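Local coordinates for protein citrate synthase (Pyrobaculum aerophilum, PDB 2IBP) that probably condenses acetyl-CoA with oxaloacetate, with hydrolysis by water, to give citrate and CoA in the tricarboxylic acid cycle, working as a thermophilic homodimer of interlinked chains, at residues E55-S60 with L208-D213; Y67-G72 with R371-V376. All coordinates share one frame; numbering follows the deposited sequence.

Contact 1 of 2, residues E55-S60 with L208-D213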
# COMPACT_ATOMS: atom_id res chain seq x y z
N GLU A 55 -28.55 -12.75 -8.98
CA GLU A 55 -29.72 -12.09 -8.41
C GLU A 55 -29.48 -10.59 -8.24
O GLU A 55 -30.35 -9.78 -8.52
CB GLU A 55 -30.07 -12.71 -7.06
CG GLU A 55 -30.42 -14.18 -7.14
CD GLU A 55 -31.65 -14.44 -7.99
OE1 GLU A 55 -32.50 -13.54 -8.10
OE2 GLU A 55 -31.76 -15.56 -8.53
N LEU A 56 -28.28 -10.23 -7.78
CA LEU A 56 -27.95 -8.83 -7.59
C LEU A 56 -27.84 -8.10 -8.92
O LEU A 56 -28.33 -6.98 -9.06
CB LEU A 56 -26.66 -8.70 -6.81
CG LEU A 56 -26.70 -9.28 -5.40
CD1 LEU A 56 -25.31 -9.20 -4.71
CD2 LEU A 56 -27.77 -8.57 -4.54
N ALA A 57 -27.21 -8.73 -9.91
CA ALA A 57 -27.11 -8.11 -11.22
C ALA A 57 -28.49 -7.92 -11.85
O ALA A 57 -28.77 -6.90 -12.48
CB ALA A 57 -26.25 -8.94 -12.13
N ARG A 58 -29.38 -8.88 -11.60
CA ARG A 58 -30.73 -8.81 -12.16
C ARG A 58 -31.61 -7.78 -11.46
O ARG A 58 -32.30 -6.98 -12.10
CB ARG A 58 -31.37 -10.20 -12.06
CG ARG A 58 -32.78 -10.28 -12.58
CD ARG A 58 -33.37 -11.68 -12.39
NE ARG A 58 -32.57 -12.72 -13.05
CZ ARG A 58 -31.87 -13.66 -12.43
NH1 ARG A 58 -31.92 -13.80 -11.11
NH2 ARG A 58 -31.17 -14.54 -13.14
N LEU A 59 -31.54 -7.74 -10.13
CA LEU A 59 -32.51 -6.96 -9.36
C LEU A 59 -32.00 -5.74 -8.62
O LEU A 59 -32.80 -4.93 -8.13
CB LEU A 59 -33.20 -7.90 -8.36
CG LEU A 59 -33.91 -9.12 -8.94
CD1 LEU A 59 -34.42 -10.01 -7.83
CD2 LEU A 59 -35.04 -8.68 -9.87
N SER A 60 -30.69 -5.55 -8.60
CA SER A 60 -30.15 -4.49 -7.81
C SER A 60 -29.46 -3.41 -8.66
O SER A 60 -29.58 -3.36 -9.88
CB SER A 60 -29.25 -5.09 -6.74
OG SER A 60 -28.95 -4.17 -5.72
N LEU A 208 -20.06 -2.14 -12.29
CA LEU A 208 -19.73 -1.78 -10.92
C LEU A 208 -20.22 -2.86 -9.97
O LEU A 208 -19.54 -3.22 -9.02
CB LEU A 208 -20.29 -0.41 -10.55
CG LEU A 208 -19.72 0.80 -11.27
CD1 LEU A 208 -20.45 2.05 -10.84
CD2 LEU A 208 -18.23 0.97 -11.10
N ILE A 209 -21.44 -3.35 -10.18
CA ILE A 209 -21.93 -4.43 -9.34
C ILE A 209 -21.03 -5.65 -9.46
O ILE A 209 -20.61 -6.24 -8.47
CB ILE A 209 -23.35 -4.86 -9.78
CG1 ILE A 209 -24.33 -3.73 -9.47
CG2 ILE A 209 -23.75 -6.18 -9.11
CD1 ILE A 209 -25.73 -3.95 -10.03
N LEU A 210 -20.70 -6.01 -10.69
CA LEU A 210 -20.00 -7.26 -10.94
C LEU A 210 -18.60 -7.32 -10.41
O LEU A 210 -18.11 -8.40 -10.15
CB LEU A 210 -19.99 -7.61 -12.41
CG LEU A 210 -21.35 -7.95 -13.04
CD1 LEU A 210 -21.10 -8.18 -14.54
CD2 LEU A 210 -22.03 -9.14 -12.38
N HIS A 211 -17.95 -6.17 -10.24
CA HIS A 211 -16.56 -6.16 -9.79
C HIS A 211 -16.38 -5.63 -8.39
O HIS A 211 -15.25 -5.43 -7.94
CB HIS A 211 -15.73 -5.36 -10.79
CG HIS A 211 -15.70 -5.99 -12.16
ND1 HIS A 211 -16.76 -5.88 -13.04
CD2 HIS A 211 -14.79 -6.78 -12.77
CE1 HIS A 211 -16.51 -6.61 -14.12
NE2 HIS A 211 -15.31 -7.14 -13.99
N ALA A 212 -17.49 -5.47 -7.66
CA ALA A 212 -17.47 -4.86 -6.33
C ALA A 212 -16.58 -5.55 -5.30
O ALA A 212 -15.97 -4.87 -4.46
CB ALA A 212 -18.87 -4.69 -5.81
N ASP A 213 -16.55 -6.88 -5.33
CA ASP A 213 -15.63 -7.62 -4.46
C ASP A 213 -15.33 -8.97 -5.07
O ASP A 213 -16.14 -9.51 -5.83
CB ASP A 213 -16.15 -7.80 -3.04
CG ASP A 213 -15.02 -8.11 -2.07
OD1 ASP A 213 -14.05 -7.33 -2.05
OD2 ASP A 213 -15.07 -9.15 -1.36
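Ile209 of helix 198-210 reaches across to Leu56 and Ala57 of helix 53-59 and to Ser60 just after it, joining two helix C-terminal ends in the largely helical citrate synthase fold. The backbones come nearest at Ala57 and Ile209, whose CA atoms are 6.6 Å apart, and the small methyl of Ala57 suits so close an approach.

Most of the packing comes from the two arms of Ile209. With CG2 anti to the backbone N (chi1 -68° for the longer arm), that branch lies 4.5 Å from Leu56 CB and 4.4 Å from the backbone atom Ala57 N. Beside it, Leu210 turns its end inward, so that CD2 stands 4.2 Å from Ala57 CB. Both Ala57 and Leu210 also touch Ile301 of helix 297-313, a third wall to this small apolar cluster, while Leu56 packs against Leu68 of helix 62-71.

Polar groups make no hydrogen bond across the contact; those of Ser60 and Ile209 have partners in their own helix or nearby in the fold. Ser60 N closes the last turn on Leu56 O at 2.8 Å, and Ser60 OG bonds to Glu64 OE1, a short polar side chain fitting the place where the chain leaves one helix just before the next. On the other segment, Ile209 O receives Tyr48 OH. Arg58, which points away from the other segment, forms a salt bridge with Glu55, NH1 to OE1 at 3.1 Å, the carboxylate carbon at the guanidinium edge and in its plane.

The longer arm of Ile209 ends with CD1 against the departing chain, 3.9 Å from Ser60 O.

Contact 2 of 2, residues Y67-G72 with R371-V376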
# COMPACT_ATOMS: atom_id res chain seq x y z
N TYR A 67 -24.29 -0.74 -0.63
CA TYR A 67 -24.83 -0.72 0.73
C TYR A 67 -24.69 -2.11 1.33
O TYR A 67 -24.24 -2.27 2.46
CB TYR A 67 -26.31 -0.32 0.72
CG TYR A 67 -26.92 -0.17 2.11
CD1 TYR A 67 -27.09 1.08 2.68
CD2 TYR A 67 -27.22 -1.29 2.88
CE1 TYR A 67 -27.58 1.23 3.97
CE2 TYR A 67 -27.73 -1.15 4.17
CZ TYR A 67 -27.91 0.10 4.70
OH TYR A 67 -28.42 0.24 5.98
N LEU A 68 -25.15 -3.11 0.59
CA LEU A 68 -25.07 -4.50 0.99
C LEU A 68 -23.64 -4.91 1.37
O LEU A 68 -23.41 -5.48 2.42
CB LEU A 68 -25.58 -5.38 -0.13
CG LEU A 68 -25.43 -6.88 0.05
CD1 LEU A 68 -26.20 -7.39 1.27
CD2 LEU A 68 -25.87 -7.62 -1.20
N ILE A 69 -22.69 -4.60 0.50
CA ILE A 69 -21.31 -4.98 0.77
C ILE A 69 -20.79 -4.28 2.01
O ILE A 69 -20.18 -4.91 2.86
CB ILE A 69 -20.43 -4.73 -0.46
CG1 ILE A 69 -20.80 -5.72 -1.56
CG2 ILE A 69 -18.95 -4.90 -0.10
CD1 ILE A 69 -20.12 -5.44 -2.91
N LEU A 70 -21.05 -2.99 2.13
CA LEU A 70 -20.56 -2.24 3.27
C LEU A 70 -21.23 -2.61 4.60
O LEU A 70 -20.54 -2.88 5.60
CB LEU A 70 -20.73 -0.75 2.99
CG LEU A 70 -20.20 0.18 4.07
CD1 LEU A 70 -18.71 -0.09 4.37
CD2 LEU A 70 -20.41 1.63 3.61
N TYR A 71 -22.55 -2.67 4.61
CA TYR A 71 -23.31 -2.90 5.84
C TYR A 71 -23.67 -4.36 6.15
O TYR A 71 -24.08 -4.67 7.28
CB TYR A 71 -24.52 -1.99 5.89
CG TYR A 71 -24.14 -0.54 5.98
CD1 TYR A 71 -23.62 -0.02 7.14
CD2 TYR A 71 -24.24 0.31 4.88
CE1 TYR A 71 -23.24 1.28 7.24
CE2 TYR A 71 -23.87 1.63 4.96
CZ TYR A 71 -23.32 2.11 6.14
OH TYR A 71 -22.94 3.42 6.29
N GLY A 72 -23.58 -5.23 5.16
CA GLY A 72 -23.78 -6.65 5.36
C GLY A 72 -25.19 -7.15 5.17
O GLY A 72 -25.46 -8.33 5.36
N ARG A 371 -14.51 -1.71 -7.13
CA ARG A 371 -13.91 -2.45 -6.04
C ARG A 371 -13.69 -1.67 -4.75
O ARG A 371 -13.53 -2.27 -3.70
CB ARG A 371 -12.59 -3.04 -6.51
CG ARG A 371 -11.88 -3.91 -5.50
CD ARG A 371 -12.69 -5.11 -5.02
NE ARG A 371 -13.24 -5.87 -6.16
CZ ARG A 371 -12.61 -6.86 -6.78
NH1 ARG A 371 -11.48 -7.37 -6.30
NH2 ARG A 371 -13.14 -7.42 -7.85
N VAL A 372 -13.74 -0.35 -4.83
CA VAL A 372 -13.51 0.46 -3.65
C VAL A 372 -14.46 0.05 -2.52
O VAL A 372 -14.06 0.02 -1.35
CB VAL A 372 -13.60 1.96 -3.94
CG1 VAL A 372 -14.93 2.31 -4.55
CG2 VAL A 372 -13.29 2.76 -2.67
N VAL A 373 -15.69 -0.35 -2.85
CA VAL A 373 -16.58 -0.76 -1.78
C VAL A 373 -16.10 -2.04 -1.10
O VAL A 373 -16.18 -2.17 0.11
CB VAL A 373 -18.06 -0.85 -2.20
CG1 VAL A 373 -18.31 -1.99 -3.19
CG2 VAL A 373 -18.93 -1.01 -0.94
N GLY A 374 -15.59 -2.99 -1.88
CA GLY A 374 -15.03 -4.20 -1.32
C GLY A 374 -13.83 -3.85 -0.44
O GLY A 374 -13.71 -4.34 0.67
N TRP A 375 -12.96 -2.97 -0.92
CA TRP A 375 -11.79 -2.61 -0.15
C TRP A 375 -12.17 -2.05 1.21
O TRP A 375 -11.65 -2.52 2.23
CB TRP A 375 -10.92 -1.59 -0.88
CG TRP A 375 -10.29 -2.09 -2.13
CD1 TRP A 375 -9.85 -3.34 -2.38
CD2 TRP A 375 -9.84 -1.28 -3.23
NE1 TRP A 375 -9.25 -3.39 -3.61
CE2 TRP A 375 -9.24 -2.13 -4.15
CE3 TRP A 375 -9.94 0.08 -3.53
CZ2 TRP A 375 -8.73 -1.68 -5.36
CZ3 TRP A 375 -9.46 0.53 -4.75
CH2 TRP A 375 -8.87 -0.35 -5.65
N VAL A 376 -13.04 -1.05 1.22
CA VAL A 376 -13.43 -0.43 2.49
C VAL A 376 -14.18 -1.42 3.40
O VAL A 376 -13.93 -1.46 4.62
CB VAL A 376 -14.14 0.93 2.33
CG1 VAL A 376 -13.23 1.90 1.61
CG2 VAL A 376 -15.47 0.76 1.58
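Ile69 and Leu70 face Val373 and Gly374 where helix 62-71 runs nearly parallel to helix 363-382, the local axes 8.8 Å apart at an angle of 13° and the CA atoms of Leu70 and Val373 separated by 6.6 Å.

Val373 points at the opposite helix and is the hub. Its two methyls divide the work: CG1 meets Ile69 CD1 at 3.9 Å, whereas CG2 lies near both Ile69 CB and CG2 and also 4.3 Å from Leu70 CB, in the groove between the two residues. The side chains of Ile69 and Val373 cross at about a right angle, two beta-branched groups fitting methyl against methyl. Ile69 CG2, anti to the backbone N (chi1 -70° for CG1), extends to the backbone of the facing helix, 3.9 Å from Val373 O and 4.2 Å from Gly374 CA. Glycine suits that position because a side chain would be crowded by Arg371 CD within its own helix. Leu70 stretches its end forward to place CD1 4.4 Å from Val376 CG2, and both residues also pack on Ala151 of helix 141-169, which joins the two helices from that flank.

With no hydrogen bond or charge pair across it and all five touching residues buried, the contact is held by van der Waals contact and the exclusion of water, and thus depends on the matching shapes of branched aliphatic groups.

Contacts 1 and 2 lie 12 Å apart, centre to centre, and interleave along the chain: helices 53-59 and 62-71 follow each other, and each takes a partner from much later in the sequence. The loop end of 208-213 in contact 1 touches both helices of contact 2. Ala212 CB presses on Ile69 CD1 at 3.2 Å, unusually close, and His211 O lies 2.7 Å from Arg371 NE in a probable hydrogen bond. Contact 1 is the one nearer the annotated sites: the side chain of Leu210 is about 9 Å from that of the magnesium-binding Glu304 and about 10 Å from that of Asp346, a predicted active-site residue. Contact 2 lies away from these sites, in the helical interior.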